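Local coordinates for protein putative branched-chain amino acid ABC transporter (Chromobacterium violaceum, PDB 4PYR) that is a putative LppC-family lipoprotein with a periplasmic-binding-protein fold, binds glutathione in the crystal, and may act as an enzyme regulator, at residues 6-11 with 20-25; 30-35 with 233-238; 223-228 with 246-251; 258-263 with 273-278; 277-282 with 290-295. One frame throughout, in Å; residues are numbered along the deposited sequence. Where two conformers were deposited one is given.

Contact 1: residues 6-11 with 20-25; sequences VILPAE and AVVRSG
Leu8 CB lies over one face of the Arg23 guanidinium, and Val6 O sits at its edge. Arg23 NH1 donates to Val6 O at 3.1 Å. The N-H...O angle is 152°. Arg23 NH1 stands well above the carbonyl plane of Val6, not on a lone pair. The methyl CG1 of Val6 packs beside the same nitrogen. NH2 makes weak bonds to Val6 O and Leu8 O, while Val41 O of the neighbouring strand accepts a hydrogen bond from it. The guanidinium thus spans two adjacent strands. CG of Arg23 is anti to the carbonyl carbon (chi1 -80°), and the chain then runs extended from CG to NE, past Leu8 in the opposite direction. Its aliphatic part packs on Leu8, with Arg23 CG 3.7 Å from Leu8 CD1. The same Leu8 CD1 meets Val22 CG1 at 3.9 Å, and these two side chains cross at about a right angle. At the outer end Glu11 OE2 comes to 3.9 Å from the methyl CB of Ala20, a loose touch at an exposed residue. Strand 6-8 and helix 20-25 run nearly antiparallel, at 166°, with their axes 9.7 Å apart. This is the first strand-to-helix packing of a beta-alpha-beta unit formed by strand 2-8, helix 16-33 and strand 36-42, in a parallel sheet of the periplasmic-binding-protein fold.

Contact 2: residues 30-35 with 233-238; sequences AQVDQS and VQRYPR
Val32 and Asp33, at the C-terminal end of helix 16-33, meet the turn that follows the short helix 231-235. The contact lies on the surface of the periplasmic-binding-protein fold. From Val32, CB stands 4.0 Å from Tyr236 CD1, obliquely to the ring. Its CG1 methyl touches Arg235 O and Tyr236 CE1. The CG2 methyl packs on Arg235 O and meets Pro237 CD at 3.9 Å. Asp33 supplies the polar half. Its carboxylate stands at the hydroxyl edge of the Tyr236 ring, the two planes 57° apart. Arg235 CG lies over one face of that ring, offset toward the rim. The arginine turns back to its neighbour, and in the conformer given Arg235 NH2 donates to Tyr236 OH at 2.9 Å. Arg235 NE there makes a weak, 3.4 Å salt-bridge contact with Asp33 OD1. In that conformer the hydroxyl links arginine to aspartate: Tyr236 OH donates to Asp33 OD2 at 2.9 Å, on the syn side of the carboxylate.

Contact 3: residues 223-228 with 246-251; sequences PWFLMP and QTERLY
The short helix 223-226 packs here against the long helix 245-265, in the interior of a periplasmic-binding-protein-like fold. Two neighbouring aromatic residues, Trp224 and Phe225, carry the contact. Trp224 NE1 donates to Glu248 OE2 at 2.8 Å, with an N-H...O angle of 146°. The oxygen is met on its anti side and lies somewhat out of the indole plane. Ring and carboxylate planes stand 70° apart. Glu248 CG is anti to the backbone N (chi1 -174°) and the chain is extended beyond it, which carries the carboxylate across to the indole. Farther along the indole, Trp224 CZ2 meets Tyr251 CE2 at 3.6 Å, touching the edge of the tyrosine ring. The two rings form an oblique pair. Phe225 points its far edge between Glu248 and Arg249. Its CE1 lies 3.7 Å from Glu248 CG, and its CE2 is 3.5 Å from Arg249 CG. Trp224 CD1 lies over one face of the Phe225 ring. The guanidinium of Arg249 is bound elsewhere, in a salt bridge to Asp221, and its side chain comes about 4 Å from that of Leu104, a glutathione-binding residue. Arg238 makes a cation-pi contact with Trp224 and a long, weak ion pair with Glu248 OE2. The buried carboxylate thus has an indole N-H on Glu248 OE2 and, farther off, the positive charge of Arg238, which would probably favour its charged form.

Contact 4: residues 258-263 with 273-278; sequences YRLAVQ and VRLDGV
A bend at chi3 (62°) turns the Arg259 guanidinium toward Asp276, after CG leaves anti to the carbonyl carbon. From the strand, Leu275 CG leaves anti to its backbone N, and CD1 comes to lie over one face of the guanidinium, 3.7 Å from Arg259 NH2. Two nitrogens then grip one oxygen end-on. Arg259 NH1 reaches Asp276 O at 2.9 Å and Arg259 NH2 reaches the same Asp276 O at 3.1 Å. Both lie on the same face of the peptide plane, above it, while the oxygen lies in the guanidinium plane. NH2 also forms a salt bridge to Asp276 OD1 at 2.9 Å, though this bond is bent and weak. Asp256 adds a second salt bridge at NH1. Next along the helix, Leu260 CD2 packs on Val273 CG1 at 3.6 Å and on Leu275 CB at 4.1 Å. One turn on from Arg259, Gln263 CB also meets Val273 CG1. Asp276 centres an inverse gamma turn, closed by a weak Gly277 N to Leu275 O bond. Helix 258-263 and strand 274-277 run nearly antiparallel, at 159°. This is a helix packed on the edge strand of a mixed sheet in the periplasmic-binding-protein fold.

Contact 5: residues 277-282 with 290-295; sequences GVTGDL and FERQLP
Leu282 and Arg292 pack tightly on one face of a beta hairpin, while Asp281 and Gln293 meet more loosely on the other. The strands are antiparallel. Asp281 and Gln293 form a hydrogen-bonded pair: Asp281 N reaches Gln293 O and Gln293 N reaches Asp281 O, each at 2.9 Å. Leu282 and Arg292 are the next, non-hydrogen-bonded pair. Their side chains lie side by side and point the same way, with Leu282 CD2 only 3.4 Å from Arg292 CG. Arg292 CD passes close to Thr279 OG1; the bend at chi3 (-59°) then turns the guanidinium so that Arg292 NH1 reaches Thr279 O at 3.0 Å. This bond lies in the carbonyl plane. Leu294 CD2 also crowds Thr279 O, at 3.1 Å. Gly280 CA comes within 3.3 Å of Gln293 O, and the backbones approach closely there. On the looser face the two CB atoms of Asp281 and Gln293 are 4.1 Å apart. A water joins their ends, donating to Asp281 OD2 and accepting from Gln293 NE2. Arg292 NH2 forms a salt bridge with Glu109, and Thr279 OG1 bonds to Asp256. The Arg292 side chain also touches Leu104, a glutathione-binding residue. The guanidinium is therefore shared between a neutral carbonyl and a carboxylate, and this probably fixes its rotation beside the pocket wall.

Contacts 3 and 4 are buried and contact 2 is a surface contact; contacts 1 and 5 are intermediate. Contacts 1 and 2 both use helix 16-33, and contacts 3 and 4 share helix 245-265. Contacts 4 and 5 meet at Gly277 and Val278 and hold neighbouring strands of the mixed sheet, whereas contact 1 belongs to the parallel sheet. Contact 5 is the one built from strand-to-strand backbone bonds. In contacts 1, 4 and 5 an arginine reaches a main-chain carbonyl; contact 2 joins a carboxylate to a tyrosine and an arginine, and contact 3 an indole N-H to a buried carboxylate among aromatic rings. Tyr251 of contact 3 packs on Ser24 of contact 1 and bonds Pro237 of contact 2.

Contact 1: residues 6-11 with 20-25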
# COMPACT_ATOMS: atom_id res chain seq x y z
N VAL A 6 -8.29 -11.02 15.25
CA VAL A 6 -7.11 -10.83 14.38
C VAL A 6 -6.77 -12.20 13.82
O VAL A 6 -6.23 -13.04 14.52
CB VAL A 6 -5.95 -10.22 15.16
CG1 VAL A 6 -4.83 -9.89 14.16
CG2 VAL A 6 -6.36 -8.98 15.93
N ILE A 7 -7.18 -12.45 12.58
CA ILE A 7 -7.17 -13.77 11.97
C ILE A 7 -6.21 -13.73 10.80
O ILE A 7 -6.53 -13.31 9.69
CB ILE A 7 -8.61 -14.12 11.50
CG1 ILE A 7 -9.52 -14.02 12.71
CG2 ILE A 7 -8.63 -15.52 10.95
CD1 ILE A 7 -10.97 -14.39 12.49
N LEU A 8 -4.99 -14.20 11.07
CA LEU A 8 -3.88 -14.10 10.13
C LEU A 8 -3.15 -15.44 10.09
O LEU A 8 -3.28 -16.25 10.98
CB LEU A 8 -2.94 -12.99 10.52
CG LEU A 8 -3.54 -11.58 10.51
CD1 LEU A 8 -2.60 -10.53 11.09
CD2 LEU A 8 -4.00 -11.16 9.11
N PRO A 9 -2.39 -15.68 9.00
CA PRO A 9 -1.64 -16.94 8.88
C PRO A 9 -0.64 -17.18 10.00
O PRO A 9 -0.07 -16.21 10.51
CB PRO A 9 -0.92 -16.79 7.53
CG PRO A 9 -1.72 -15.78 6.77
CD PRO A 9 -2.28 -14.85 7.79
N ALA A 10 -0.47 -18.45 10.37
CA ALA A 10 0.56 -18.86 11.32
C ALA A 10 1.98 -18.64 10.77
O ALA A 10 2.20 -18.50 9.58
CB ALA A 10 0.38 -20.33 11.69
N GLU A 11 2.94 -18.61 11.66
CA GLU A 11 4.36 -18.52 11.25
C GLU A 11 4.81 -19.33 9.99
O GLU A 11 5.51 -18.78 9.14
CB GLU A 11 5.24 -18.84 12.44
CG GLU A 11 5.39 -17.67 13.41
CD GLU A 11 6.63 -16.82 13.18
OE1 GLU A 11 7.53 -17.25 12.43
OE2 GLU A 11 6.74 -15.73 13.79
N ALA A 20 3.21 -11.95 11.08
CA ALA A 20 3.74 -11.62 12.40
C ALA A 20 4.04 -10.12 12.51
O ALA A 20 3.76 -9.53 13.55
CB ALA A 20 4.98 -12.43 12.68
N VAL A 21 4.56 -9.51 11.45
CA VAL A 21 4.81 -8.06 11.45
C VAL A 21 3.52 -7.25 11.49
O VAL A 21 3.40 -6.31 12.28
CB VAL A 21 5.77 -7.68 10.27
CG1 VAL A 21 6.04 -6.19 10.30
CG2 VAL A 21 7.12 -8.44 10.37
N VAL A 22 2.55 -7.67 10.68
CA VAL A 22 1.25 -7.03 10.75
C VAL A 22 0.68 -7.13 12.16
O VAL A 22 0.19 -6.11 12.71
CB VAL A 22 0.31 -7.66 9.75
CG1 VAL A 22 -1.11 -7.13 9.92
CG2 VAL A 22 0.75 -7.43 8.30
N ARG A 23 0.73 -8.32 12.75
CA ARG A 23 0.25 -8.50 14.12
C ARG A 23 0.92 -7.54 15.09
O ARG A 23 0.28 -6.99 15.99
CB ARG A 23 0.46 -9.94 14.62
CG ARG A 23 -0.55 -10.94 14.15
CD ARG A 23 -0.46 -12.23 14.93
NE ARG A 23 -1.20 -13.29 14.29
CZ ARG A 23 -2.51 -13.46 14.44
NH1 ARG A 23 -3.22 -12.64 15.22
NH2 ARG A 23 -3.11 -14.45 13.83
N SER A 24 2.22 -7.33 14.91
CA SER A 24 2.97 -6.50 15.86
C SER A 24 2.49 -5.04 15.74
O SER A 24 2.51 -4.31 16.72
CB SER A 24 4.49 -6.63 15.65
OG SER A 24 4.95 -6.00 14.45
N GLY A 25 2.05 -4.63 14.56
CA GLY A 25 1.51 -3.30 14.38
C GLY A 25 0.13 -3.17 14.99
O GLY A 25 -0.18 -2.15 15.62

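Contact 2: residues 30-35 with 233-238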
# COMPACT_ATOMS: atom_id res chain seq x y z
N ALA A 30 -3.15 -1.18 19.50
CA ALA A 30 -4.04 -1.52 20.60
C ALA A 30 -3.51 -1.05 21.95
O ALA A 30 -4.26 -0.55 22.80
CB ALA A 30 -4.28 -3.02 20.64
N GLN A 31 -2.21 -1.19 22.17
CA GLN A 31 -1.63 -0.75 23.42
C GLN A 31 -1.70 0.77 23.62
O GLN A 31 -1.89 1.23 24.73
CB GLN A 31 -0.20 -1.26 23.50
CG GLN A 31 -0.18 -2.75 23.72
CD GLN A 31 1.20 -3.37 23.57
OE1 GLN A 31 2.21 -2.67 23.59
NE2 GLN A 31 1.23 -4.70 23.42
N VAL A 32 -1.60 1.53 22.55
CA VAL A 32 -1.68 2.97 22.62
C VAL A 32 -3.12 3.43 22.74
O VAL A 32 -3.47 4.16 23.65
CB VAL A 32 -1.04 3.62 21.40
CG1 VAL A 32 -1.31 5.11 21.39
CG2 VAL A 32 0.46 3.41 21.40
N ASP A 33 -3.94 2.97 21.81
CA ASP A 33 -5.28 3.52 21.71
C ASP A 33 -6.23 2.96 22.74
O ASP A 33 -7.13 3.67 23.17
CB ASP A 33 -5.82 3.21 20.30
CG ASP A 33 -5.22 4.08 19.23
OD1 ASP A 33 -4.36 4.95 19.48
OD2 ASP A 33 -5.68 3.91 18.11
N GLN A 34 -6.07 1.69 23.12
CA GLN A 34 -6.88 1.06 24.20
C GLN A 34 -8.36 1.22 24.05
O GLN A 34 -9.11 1.40 25.04
CB GLN A 34 -6.50 1.60 25.50
CG GLN A 34 -5.13 1.12 25.82
CD GLN A 34 -4.68 1.93 26.92
OE1 GLN A 34 -5.04 1.64 28.06
NE2 GLN A 34 -4.08 3.08 26.60
N SER A 35 -8.75 1.11 22.79
CA SER A 35 -10.12 1.26 22.37
C SER A 35 -10.77 -0.10 22.01
O SER A 35 -11.94 -0.14 21.64
CB SER A 35 -10.12 2.26 21.20
OG SER A 35 -9.09 1.92 20.27
N VAL A 233 1.16 9.46 13.22
CA VAL A 233 2.46 8.86 13.10
C VAL A 233 3.17 8.96 14.47
O VAL A 233 3.69 7.98 14.96
CB VAL A 233 3.31 9.50 12.01
CG1 VAL A 233 4.74 8.98 12.09
CG2 VAL A 233 2.72 9.23 10.65
N GLN A 234 3.10 10.12 15.10
CA GLN A 234 3.83 10.37 16.37
C GLN A 234 3.38 9.53 17.54
O GLN A 234 4.17 9.22 18.42
CB GLN A 234 3.62 11.82 16.82
CG GLN A 234 4.21 12.83 15.92
CD GLN A 234 4.12 14.20 16.51
OE1 GLN A 234 3.20 14.54 17.26
NE2 GLN A 234 5.09 14.98 16.21
N ARG A 235 2.10 9.19 17.62
CA ARG A 235 1.66 8.55 18.84
C ARG A 235 1.96 7.05 18.93
O ARG A 235 1.84 6.47 19.99
CB ARG A 235 0.17 8.84 19.14
CG ARG A 235 -0.82 8.23 18.21
CD ARG A 235 -2.21 8.34 18.86
NE ARG A 235 -3.19 7.75 17.99
CZ ARG A 235 -3.91 8.44 17.12
NH1 ARG A 235 -3.72 9.76 17.02
NH2 ARG A 235 -4.81 7.82 16.33
N TYR A 236 2.34 6.42 17.82
CA TYR A 236 2.63 4.98 17.89
C TYR A 236 4.14 4.71 17.91
O TYR A 236 4.89 5.41 17.24
CB TYR A 236 2.00 4.25 16.71
CG TYR A 236 0.52 4.46 16.62
CD1 TYR A 236 -0.33 3.84 17.52
CD2 TYR A 236 -0.01 5.29 15.69
CE1 TYR A 236 -1.69 4.10 17.52
CE2 TYR A 236 -1.39 5.53 15.64
CZ TYR A 236 -2.21 4.93 16.58
OH TYR A 236 -3.58 5.18 16.58
N PRO A 237 4.55 3.69 18.66
CA PRO A 237 5.99 3.42 18.73
C PRO A 237 6.51 2.87 17.40
O PRO A 237 5.76 2.23 16.65
CB PRO A 237 6.10 2.36 19.83
CG PRO A 237 4.82 1.59 19.67
CD PRO A 237 3.77 2.70 19.44
N ARG A 238 7.77 3.18 17.10
CA ARG A 238 8.42 2.61 15.93
C ARG A 238 8.62 1.12 16.23
O ARG A 238 8.61 0.71 17.41
CB ARG A 238 9.75 3.29 15.64
CG ARG A 238 9.72 4.81 15.61
CD ARG A 238 8.76 5.40 14.61
NE ARG A 238 9.13 5.10 13.22
CZ ARG A 238 8.53 5.62 12.15
NH1 ARG A 238 8.96 5.25 10.94
NH2 ARG A 238 7.50 6.46 12.27

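Contact 3: residues 223-228 with 246-251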
# COMPACT_ATOMS: atom_id res chain seq x y z
N PRO A 223 2.92 8.37 5.25
CA PRO A 223 3.21 9.32 6.36
C PRO A 223 4.13 8.72 7.41
O PRO A 223 4.99 9.44 7.98
CB PRO A 223 1.81 9.59 6.95
CG PRO A 223 0.94 9.43 5.78
CD PRO A 223 1.47 8.26 4.99
N TRP A 224 4.00 7.41 7.63
CA TRP A 224 4.82 6.72 8.60
C TRP A 224 6.34 7.01 8.40
O TRP A 224 7.09 7.11 9.40
CB TRP A 224 4.55 5.22 8.52
CG TRP A 224 5.25 4.43 9.58
CD1 TRP A 224 6.26 3.52 9.40
CD2 TRP A 224 4.96 4.44 10.98
NE1 TRP A 224 6.62 2.98 10.62
CE2 TRP A 224 5.83 3.51 11.60
CE3 TRP A 224 4.06 5.14 11.77
CZ2 TRP A 224 5.83 3.31 12.96
CZ3 TRP A 224 4.06 4.92 13.12
CH2 TRP A 224 4.92 4.01 13.70
N PHE A 225 6.76 7.11 7.14
CA PHE A 225 8.15 7.45 6.81
C PHE A 225 8.36 8.95 6.55
O PHE A 225 9.41 9.51 6.91
CB PHE A 225 8.59 6.68 5.54
CG PHE A 225 8.46 5.18 5.65
CD1 PHE A 225 9.12 4.47 6.61
CD2 PHE A 225 7.67 4.49 4.77
CE1 PHE A 225 9.00 3.09 6.70
CE2 PHE A 225 7.50 3.12 4.87
CZ PHE A 225 8.19 2.42 5.82
N LEU A 226 7.42 9.60 5.89
CA LEU A 226 7.65 10.94 5.36
C LEU A 226 7.19 12.11 6.26
O LEU A 226 7.54 13.24 5.97
CB LEU A 226 6.98 11.08 3.99
CG LEU A 226 7.52 10.16 2.92
CD1 LEU A 226 6.76 10.35 1.63
CD2 LEU A 226 9.02 10.41 2.72
N MSE A 227 6.36 11.83 7.27
CA MSE A 227 5.74 12.89 8.06
C MSE A 227 5.88 12.56 9.52
O MSE A 227 4.92 12.18 10.17
CB MSE A 227 4.26 12.95 7.65
CG MSE A 227 4.11 13.45 6.22
SE MSE A 227 2.17 13.62 5.83
CE MSE A 227 1.73 15.10 7.04
N PRO A 228 7.10 12.72 10.08
CA PRO A 228 7.33 12.39 11.48
C PRO A 228 6.40 13.14 12.43
O PRO A 228 6.03 12.58 13.47
CB PRO A 228 8.80 12.80 11.73
CG PRO A 228 9.30 13.37 10.46
CD PRO A 228 8.34 13.06 9.36
N GLN A 246 10.06 -2.33 3.19
CA GLN A 246 9.01 -3.28 2.77
C GLN A 246 8.26 -3.81 3.97
O GLN A 246 7.03 -3.72 4.08
CB GLN A 246 9.67 -4.44 2.01
CG GLN A 246 8.78 -5.33 1.16
CD GLN A 246 9.58 -6.27 0.28
OE1 GLN A 246 10.29 -7.15 0.77
NE2 GLN A 246 9.49 -6.08 -1.04
N THR A 247 9.02 -4.35 4.91
CA THR A 247 8.49 -4.93 6.14
C THR A 247 7.83 -3.92 7.11
O THR A 247 6.76 -4.16 7.67
CB THR A 247 9.58 -5.69 6.88
OG1 THR A 247 10.18 -6.62 5.98
CG2 THR A 247 9.03 -6.41 8.04
N GLU A 248 8.52 -2.80 7.36
CA GLU A 248 7.97 -1.74 8.18
C GLU A 248 6.65 -1.22 7.60
O GLU A 248 5.79 -0.80 8.36
CB GLU A 248 8.97 -0.61 8.32
CG GLU A 248 8.48 0.44 9.29
CD GLU A 248 9.56 1.26 9.94
OE1 GLU A 248 10.73 1.17 9.53
OE2 GLU A 248 9.22 2.00 10.89
N ARG A 249 6.48 -1.27 6.27
CA ARG A 249 5.18 -0.92 5.69
C ARG A 249 4.12 -1.85 6.26
O ARG A 249 2.99 -1.41 6.43
CB ARG A 249 5.15 -0.90 4.15
CG ARG A 249 5.86 0.33 3.54
CD ARG A 249 5.76 0.47 2.03
NE ARG A 249 6.74 1.47 1.67
CZ ARG A 249 7.97 1.17 1.27
NH1 ARG A 249 8.34 -0.09 1.07
NH2 ARG A 249 8.83 2.15 1.03
N LEU A 250 4.47 -3.11 6.53
CA LEU A 250 3.49 -4.07 7.06
C LEU A 250 3.16 -3.79 8.51
O LEU A 250 2.05 -4.00 8.95
CB LEU A 250 3.94 -5.52 6.92
CG LEU A 250 4.19 -6.01 5.50
CD1 LEU A 250 4.92 -7.34 5.51
CD2 LEU A 250 2.86 -6.10 4.75
N TYR A 251 4.12 -3.30 9.27
CA TYR A 251 3.87 -2.86 10.65
C TYR A 251 2.88 -1.69 10.66
O TYR A 251 1.88 -1.70 11.44
CB TYR A 251 5.22 -2.44 11.27
CG TYR A 251 5.15 -1.89 12.68
CD1 TYR A 251 5.13 -2.74 13.80
CD2 TYR A 251 5.15 -0.52 12.92
CE1 TYR A 251 5.12 -2.24 15.10
CE2 TYR A 251 5.11 0.01 14.21
CZ TYR A 251 5.11 -0.84 15.30
OH TYR A 251 5.09 -0.34 16.59

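Contact 4: residues 258-263 with 273-278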
# COMPACT_ATOMS: atom_id res chain seq x y z
N TYR A 258 -5.88 -1.91 12.79
CA TYR A 258 -6.43 -1.76 14.09
C TYR A 258 -7.35 -0.52 14.11
O TYR A 258 -8.51 -0.62 14.55
CB TYR A 258 -5.36 -1.56 15.13
CG TYR A 258 -5.99 -1.25 16.47
CD1 TYR A 258 -6.32 -2.26 17.33
CD2 TYR A 258 -6.23 0.07 16.89
CE1 TYR A 258 -6.87 -1.98 18.59
CE2 TYR A 258 -6.80 0.35 18.12
CZ TYR A 258 -7.13 -0.68 18.95
OH TYR A 258 -7.73 -0.43 20.17
N ARG A 259 -6.86 0.62 13.60
CA ARG A 259 -7.62 1.86 13.69
C ARG A 259 -8.90 1.80 12.90
O ARG A 259 -9.93 2.28 13.38
CB ARG A 259 -6.79 3.05 13.27
CG ARG A 259 -5.53 3.22 14.16
CD ARG A 259 -4.52 4.27 13.65
NE ARG A 259 -5.09 5.61 13.60
CZ ARG A 259 -4.78 6.57 12.75
NH1 ARG A 259 -3.87 6.38 11.80
NH2 ARG A 259 -5.36 7.74 12.85
N LEU A 260 -8.81 1.26 11.69
CA LEU A 260 -10.02 1.09 10.85
C LEU A 260 -11.00 0.11 11.44
O LEU A 260 -12.22 0.36 11.41
CB LEU A 260 -9.66 0.62 9.45
CG LEU A 260 -9.17 1.65 8.48
CD1 LEU A 260 -8.82 0.90 7.20
CD2 LEU A 260 -10.23 2.68 8.21
N ALA A 261 -10.50 -0.99 11.99
CA ALA A 261 -11.38 -1.97 12.64
C ALA A 261 -12.18 -1.34 13.73
O ALA A 261 -13.40 -1.57 13.84
CB ALA A 261 -10.57 -3.12 13.20
N VAL A 262 -11.56 -0.51 14.55
CA VAL A 262 -12.28 0.16 15.63
C VAL A 262 -13.41 1.04 15.06
O VAL A 262 -14.51 1.03 15.60
CB VAL A 262 -11.35 1.00 16.53
CG1 VAL A 262 -12.16 1.83 17.49
CG2 VAL A 262 -10.40 0.08 17.29
N GLN A 263 -13.15 1.74 13.96
CA GLN A 263 -14.18 2.56 13.35
C GLN A 263 -15.31 1.73 12.71
O GLN A 263 -16.52 2.12 12.80
CB GLN A 263 -13.55 3.54 12.37
CG GLN A 263 -12.45 4.39 13.02
CD GLN A 263 -12.91 5.19 14.22
OE1 GLN A 263 -12.25 5.23 15.29
NE2 GLN A 263 -14.05 5.84 14.06
N VAL A 273 -16.51 5.83 6.75
CA VAL A 273 -15.26 5.65 7.49
C VAL A 273 -14.12 6.26 6.68
O VAL A 273 -13.94 5.92 5.50
CB VAL A 273 -14.98 4.17 7.81
CG1 VAL A 273 -13.61 4.01 8.44
CG2 VAL A 273 -16.04 3.61 8.75
N ARG A 274 -13.42 7.20 7.31
CA ARG A 274 -12.23 7.82 6.76
C ARG A 274 -11.19 7.81 7.88
O ARG A 274 -11.54 7.76 9.04
CB ARG A 274 -12.51 9.25 6.35
CG ARG A 274 -13.65 9.40 5.34
CD ARG A 274 -13.36 10.46 4.29
NE ARG A 274 -14.36 10.45 3.21
CZ ARG A 274 -14.31 11.22 2.13
NH1 ARG A 274 -13.33 12.10 1.96
NH2 ARG A 274 -15.27 11.12 1.20
N LEU A 275 -9.91 7.83 7.53
CA LEU A 275 -8.84 7.80 8.53
C LEU A 275 -7.61 8.57 8.07
O LEU A 275 -7.22 8.43 6.93
CB LEU A 275 -8.39 6.35 8.77
CG LEU A 275 -7.49 6.07 9.99
CD1 LEU A 275 -8.30 6.23 11.25
CD2 LEU A 275 -6.79 4.72 9.97
N ASP A 276 -7.02 9.35 8.97
CA ASP A 276 -5.67 9.90 8.79
C ASP A 276 -4.65 8.80 9.10
O ASP A 276 -4.04 8.75 10.18
CB ASP A 276 -5.45 11.20 9.61
CG ASP A 276 -5.54 11.00 11.13
OD1 ASP A 276 -6.31 10.14 11.59
OD2 ASP A 276 -4.83 11.73 11.88
N GLY A 277 -4.53 7.88 8.16
CA GLY A 277 -3.81 6.66 8.37
C GLY A 277 -2.31 6.95 8.42
O GLY A 277 -1.82 7.87 7.76
N VAL A 278 -1.61 6.16 9.22
CA VAL A 278 -0.14 6.19 9.12
C VAL A 278 0.33 5.67 7.76
O VAL A 278 1.44 5.98 7.35
CB VAL A 278 0.58 5.46 10.26
CG1 VAL A 278 0.23 6.06 11.59
CG2 VAL A 278 0.36 3.94 10.24

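Contact 5: residues 277-282 with 290-295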
# COMPACT_ATOMS: atom_id res chain seq x y z
N GLY A 277 -4.53 7.88 8.16
CA GLY A 277 -3.81 6.66 8.37
C GLY A 277 -2.31 6.95 8.42
O GLY A 277 -1.82 7.87 7.76
N VAL A 278 -1.61 6.16 9.22
CA VAL A 278 -0.14 6.19 9.12
C VAL A 278 0.33 5.67 7.76
O VAL A 278 1.44 5.98 7.35
CB VAL A 278 0.58 5.46 10.26
CG1 VAL A 278 0.23 6.06 11.59
CG2 VAL A 278 0.36 3.94 10.24
N THR A 279 -0.55 4.93 7.04
CA THR A 279 -0.21 4.40 5.73
C THR A 279 -0.70 5.32 4.62
O THR A 279 -0.40 5.08 3.44
CB THR A 279 -0.81 3.00 5.47
OG1 THR A 279 -2.26 3.12 5.37
CG2 THR A 279 -0.40 2.02 6.50
N GLY A 280 -1.42 6.38 4.99
CA GLY A 280 -1.96 7.35 4.05
C GLY A 280 -3.35 7.75 4.49
O GLY A 280 -3.89 7.18 5.44
N ASP A 281 -3.89 8.79 3.87
CA ASP A 281 -5.27 9.19 4.15
C ASP A 281 -6.16 8.16 3.48
O ASP A 281 -5.99 7.86 2.31
CB ASP A 281 -5.56 10.60 3.64
CG ASP A 281 -5.15 11.70 4.61
OD1 ASP A 281 -4.81 11.43 5.78
OD2 ASP A 281 -5.20 12.85 4.16
N LEU A 282 -7.08 7.58 4.25
CA LEU A 282 -7.88 6.46 3.81
C LEU A 282 -9.35 6.85 3.67
O LEU A 282 -9.91 7.55 4.49
CB LEU A 282 -7.80 5.34 4.83
CG LEU A 282 -6.39 4.96 5.24
CD1 LEU A 282 -6.42 3.79 6.19
CD2 LEU A 282 -5.61 4.57 4.02
N PHE A 290 -10.21 0.37 0.88
CA PHE A 290 -9.83 1.67 1.40
C PHE A 290 -8.67 2.13 0.58
O PHE A 290 -7.63 1.47 0.60
CB PHE A 290 -9.47 1.59 2.88
CG PHE A 290 -10.64 1.55 3.76
CD1 PHE A 290 -11.27 2.73 4.14
CD2 PHE A 290 -11.18 0.33 4.17
CE1 PHE A 290 -12.44 2.69 4.90
CE2 PHE A 290 -12.34 0.29 4.94
CZ PHE A 290 -12.96 1.47 5.31
N GLU A 291 -8.85 3.18 -0.21
CA GLU A 291 -7.76 3.69 -0.98
C GLU A 291 -6.90 4.63 -0.14
O GLU A 291 -7.38 5.19 0.84
CB GLU A 291 -8.24 4.29 -2.29
CG GLU A 291 -9.04 3.28 -3.11
CD GLU A 291 -9.69 3.87 -4.34
OE1 GLU A 291 -9.85 5.12 -4.40
OE2 GLU A 291 -10.04 3.07 -5.25
N ARG A 292 -5.63 4.69 -0.48
CA ARG A 292 -4.61 5.35 0.31
C ARG A 292 -4.02 6.51 -0.45
O ARG A 292 -3.34 6.32 -1.47
CB ARG A 292 -3.42 4.43 0.61
CG ARG A 292 -3.60 3.27 1.54
CD ARG A 292 -2.24 2.73 1.93
NE ARG A 292 -1.50 2.30 0.76
CZ ARG A 292 -0.18 2.50 0.53
NH1 ARG A 292 0.58 3.19 1.35
NH2 ARG A 292 0.33 2.02 -0.58
N GLN A 293 -4.22 7.71 0.08
CA GLN A 293 -3.73 8.94 -0.52
C GLN A 293 -2.44 9.28 0.20
O GLN A 293 -2.41 9.37 1.42
CB GLN A 293 -4.75 10.02 -0.34
CG GLN A 293 -4.87 11.02 -1.46
CD GLN A 293 -6.01 11.98 -1.21
OE1 GLN A 293 -6.98 12.08 -2.01
NE2 GLN A 293 -5.96 12.62 -0.05
N LEU A 294 -1.36 9.46 -0.56
CA LEU A 294 -0.03 9.53 0.03
C LEU A 294 0.60 10.91 -0.14
O LEU A 294 0.45 11.54 -1.20
CB LEU A 294 0.93 8.54 -0.64
CG LEU A 294 0.55 7.06 -0.56
CD1 LEU A 294 1.62 6.27 -1.28
CD2 LEU A 294 0.40 6.59 0.87
N PRO A 295 1.38 11.33 0.86
CA PRO A 295 2.19 12.54 0.77
C PRO A 295 3.45 12.31 -0.12
O PRO A 295 3.88 11.16 -0.38
CB PRO A 295 2.60 12.77 2.22
CG PRO A 295 2.69 11.39 2.78
CD PRO A 295 1.60 10.61 2.11
O HOH W 1 -4.14 13.39 1.62